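Local coordinates for regulatory protein PcrH (PDB 2XCB) that binds the chaperone-binding region of the translocator protein PopD, probably acting as its type III secretion chaperone in Pseudomonas aeruginosa, at residues Glu19-Leu24 and Gln42-Leu47. Residues are numbered along the deposited sequence; the frame is centred on the assembly and turned at random.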
ATOM      1  N   GLU A  19       6.981  -6.159   1.173  1.00 28.21           N
ATOM      2  CA  GLU A  19       7.687  -5.777   2.374  1.00 28.89           C
ATOM      3  C   GLU A  19       7.528  -4.301   2.694  1.00 29.44           C
ATOM      4  O   GLU A  19       7.300  -3.911   3.850  1.00 29.73           O
ATOM      5  CB  GLU A  19       9.158  -6.145   2.257  1.00 29.75           C
ATOM      6  CG  GLU A  19       9.880  -6.267   3.599  1.00 35.28           C
ATOM      7  CD  GLU A  19       9.030  -6.936   4.735  1.00 37.37           C
ATOM      8  OE1 GLU A  19       8.528  -8.075   4.513  1.00 32.86           O
ATOM      9  OE2 GLU A  19       8.878  -6.267   5.820  1.00 39.70           O
ATOM     10  N   GLN A  20       7.621  -3.459   1.678  1.00 28.35           N
ATOM     11  CA  GLN A  20       7.395  -2.036   1.906  1.00 27.11           C
ATOM     12  C   GLN A  20       5.944  -1.704   2.232  1.00 24.98           C
ATOM     13  O   GLN A  20       5.640  -0.778   3.033  1.00 24.22           O
ATOM     14  CB  GLN A  20       7.893  -1.222   0.697  1.00 29.11           C
ATOM     15  CG  GLN A  20       9.412  -1.292   0.513  1.00 33.92           C
ATOM     16  CD  GLN A  20       9.846  -0.722  -0.849  1.00 42.07           C
ATOM     17  OE1 GLN A  20       9.322   0.296  -1.282  1.00 45.81           O
ATOM     18  NE2 GLN A  20      10.785  -1.395  -1.530  1.00 44.12           N
ATOM     19  N   LEU A  21       5.034  -2.471   1.662  1.00 23.38           N
ATOM     20  CA  LEU A  21       3.630  -2.279   1.980  1.00 23.47           C
ATOM     21  C   LEU A  21       3.304  -2.756   3.407  1.00 23.61           C
ATOM     22  O   LEU A  21       2.502  -2.133   4.104  1.00 22.89           O
ATOM     23  CB  LEU A  21       2.862  -3.099   0.992  1.00 25.11           C
ATOM     24  CG  LEU A  21       1.634  -2.566   0.313  1.00 29.94           C
ATOM     25  CD1 LEU A  21       1.731  -1.038   0.179  1.00 28.56           C
ATOM     26  CD2 LEU A  21       1.512  -3.275  -1.041  1.00 28.04           C
ATOM     27  N   TYR A  22       3.930  -3.859   3.836  1.00 22.70           N
ATOM     28  CA  TYR A  22       3.818  -4.257   5.231  1.00 22.13           C
ATOM     29  C   TYR A  22       4.355  -3.201   6.161  1.00 24.66           C
ATOM     30  O   TYR A  22       3.690  -2.858   7.154  1.00 25.24           O
ATOM     31  CB  TYR A  22       4.414  -5.649   5.483  1.00 21.58           C
ATOM     32  CG  TYR A  22       4.479  -5.986   6.985  1.00 22.24           C
ATOM     33  CD1 TYR A  22       3.356  -6.447   7.648  1.00 21.89           C
ATOM     34  CD2 TYR A  22       5.643  -5.735   7.747  1.00 23.21           C
ATOM     35  CE1 TYR A  22       3.389  -6.749   9.005  1.00 21.32           C
ATOM     36  CE2 TYR A  22       5.668  -6.014   9.154  1.00 22.82           C
ATOM     37  CZ  TYR A  22       4.554  -6.484   9.744  1.00 25.29           C
ATOM     38  OH  TYR A  22       4.574  -6.773  11.066  1.00 26.59           O
ATOM     39  N   ALA A  23       5.548  -2.640   5.854  1.00 25.68           N
ATOM     40  CA  ALA A  23       6.078  -1.496   6.589  1.00 26.94           C
ATOM     41  C   ALA A  23       5.118  -0.328   6.700  1.00 27.44           C
ATOM     42  O   ALA A  23       5.054   0.365   7.758  1.00 27.77           O
ATOM     43  CB  ALA A  23       7.406  -0.976   5.937  1.00 26.92           C
ATOM     44  N   LEU A  24       4.430  -0.054   5.597  1.00 27.78           N
ATOM     45  CA  LEU A  24       3.521   1.092   5.533  1.00 28.95           C
ATOM     46  C   LEU A  24       2.385   0.831   6.509  1.00 29.10           C
ATOM     47  O   LEU A  24       2.051   1.703   7.335  1.00 28.92           O
ATOM     48  CB  LEU A  24       3.023   1.346   4.086  1.00 28.74           C
ATOM     49  CG  LEU A  24       2.136   2.554   3.741  1.00 32.61           C
ATOM     50  CD1 LEU A  24       2.407   3.014   2.328  1.00 38.24           C
ATOM     51  CD2 LEU A  24       0.695   2.188   3.793  1.00 39.25           C
ATOM     52  N   GLN A  42      -5.638  -5.878   5.137  1.00 19.97           N
ATOM     53  CA  GLN A  42      -6.617  -6.598   4.419  1.00 21.68           C
ATOM     54  C   GLN A  42      -6.089  -6.788   3.000  1.00 22.10           C
ATOM     55  O   GLN A  42      -6.207  -7.885   2.446  1.00 20.21           O
ATOM     56  CB  GLN A  42      -7.955  -5.845   4.477  1.00 23.26           C
ATOM     57  CG  GLN A  42      -9.031  -6.259   3.491  1.00 33.25           C
ATOM     58  CD  GLN A  42      -9.768  -7.549   3.846  1.00 42.30           C
ATOM     59  OE1 GLN A  42      -9.883  -7.921   5.007  1.00 47.72           O
ATOM     60  NE2 GLN A  42     -10.284  -8.221   2.831  1.00 44.85           N
ATOM     61  N   ALA A  43      -5.421  -5.757   2.440  1.00 22.40           N
ATOM     62  CA  ALA A  43      -4.899  -5.917   1.058  1.00 23.23           C
ATOM     63  C   ALA A  43      -3.861  -7.022   1.055  1.00 21.17           C
ATOM     64  O   ALA A  43      -3.896  -7.881   0.190  1.00 20.65           O
ATOM     65  CB  ALA A  43      -4.276  -4.569   0.513  1.00 22.31           C
ATOM     66  N   LEU A  44      -2.876  -6.928   1.977  1.00 21.90           N
ATOM     67  CA  LEU A  44      -1.824  -7.894   2.044  1.00 20.87           C
ATOM     68  C   LEU A  44      -2.282  -9.359   2.282  1.00 20.44           C
ATOM     69  O   LEU A  44      -1.769 -10.245   1.594  1.00 19.23           O
ATOM     70  CB  LEU A  44      -0.797  -7.496   3.070  1.00 21.68           C
ATOM     71  CG  LEU A  44       0.030  -6.261   2.725  1.00 23.10           C
ATOM     72  CD1 LEU A  44       0.491  -5.729   4.013  1.00 23.71           C
ATOM     73  CD2 LEU A  44       1.243  -6.600   1.771  1.00 25.11           C
ATOM     74  N   CYS A  45      -3.222  -9.594   3.214  1.00 20.21           N
ATOM     75  CA  CYS A  45      -3.922 -10.892   3.372  1.00 21.83           C
ATOM     76  C   CYS A  45      -4.582 -11.425   2.056  1.00 23.31           C
ATOM     77  O   CYS A  45      -4.707 -12.663   1.833  1.00 21.81           O
ATOM     78  CB  CYS A  45      -5.017 -10.778   4.457  1.00 21.60           C
ATOM     79  SG  CYS A  45      -4.330 -10.532   6.131  1.00 21.38           S
ATOM     80  N   MET A  46      -5.025 -10.522   1.197  1.00 23.19           N
ATOM     81  CA  MET A  46      -5.467 -10.953  -0.176  1.00 23.95           C
ATOM     82  C   MET A  46      -4.317 -11.327  -1.110  1.00 23.03           C
ATOM     83  O   MET A  46      -4.404 -12.254  -1.889  1.00 23.37           O
ATOM     84  CB  MET A  46      -6.344  -9.852  -0.829  1.00 24.61           C
ATOM     85  CG  MET A  46      -7.592  -9.658   0.009  1.00 32.05           C
ATOM     86  SD  MET A  46      -8.782  -8.490  -0.590  1.00 44.08           S
ATOM     87  CE  MET A  46      -8.182  -6.912  -0.076  1.00 45.56           C
ATOM     88  N   LEU A  47      -3.253 -10.554  -1.070  1.00 21.55           N
ATOM     89  CA  LEU A  47      -2.079 -10.749  -1.880  1.00 22.29           C
ATOM     90  C   LEU A  47      -1.231 -11.932  -1.469  1.00 23.63           C
ATOM     91  O   LEU A  47      -0.521 -12.495  -2.293  1.00 22.01           O
ATOM     92  CB  LEU A  47      -1.173  -9.469  -1.749  1.00 21.49           C
ATOM     93  CG  LEU A  47      -1.759  -8.243  -2.486  1.00 25.32           C
ATOM     94  CD1 LEU A  47      -0.945  -7.018  -2.317  1.00 26.53           C
ATOM     95  CD2 LEU A  47      -1.961  -8.611  -3.961  1.00 30.67           C
TER
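L44 projects from helix 34-47 with one methyl against the backbone of Y22 and the other against the side chain of L21. L44 CD1 lies 3.8 Å from Y22 CA and 4.2 Å from Y22 CB. L44 CD2 packs 3.9 Å from L21 CB. With CG set anti to the carbonyl carbon (chi1 -68°), the branched end of L44 reaches across to helix 15-30 and spans two consecutive residues there. Leucine suits this buried place because its forked tip covers both without bringing in a polar atom; L21, also buried, answers it with an equally apolar surface. The two helices, consecutive in the chain, form a helical hairpin near the N-terminal end of an all-helical array, consistent with the tetratricopeptide-like (TPR) fold of this chaperone class. L18 and Y54 extend the packing around L44. Beyond these close contacts the packing thins: L47 CD1 approaches L21 CD2 only to 4.7 Å, and M46 is exposed on the far side of its helix. Tyrosine suits position 22 by pairing an apolar CB, set against L44, with a ring that CG, anti to the backbone N (chi1 172°), carries away to R53 (cation-pi) and a hydroxyl hydrogen-bonded to the bound peptide's backbone.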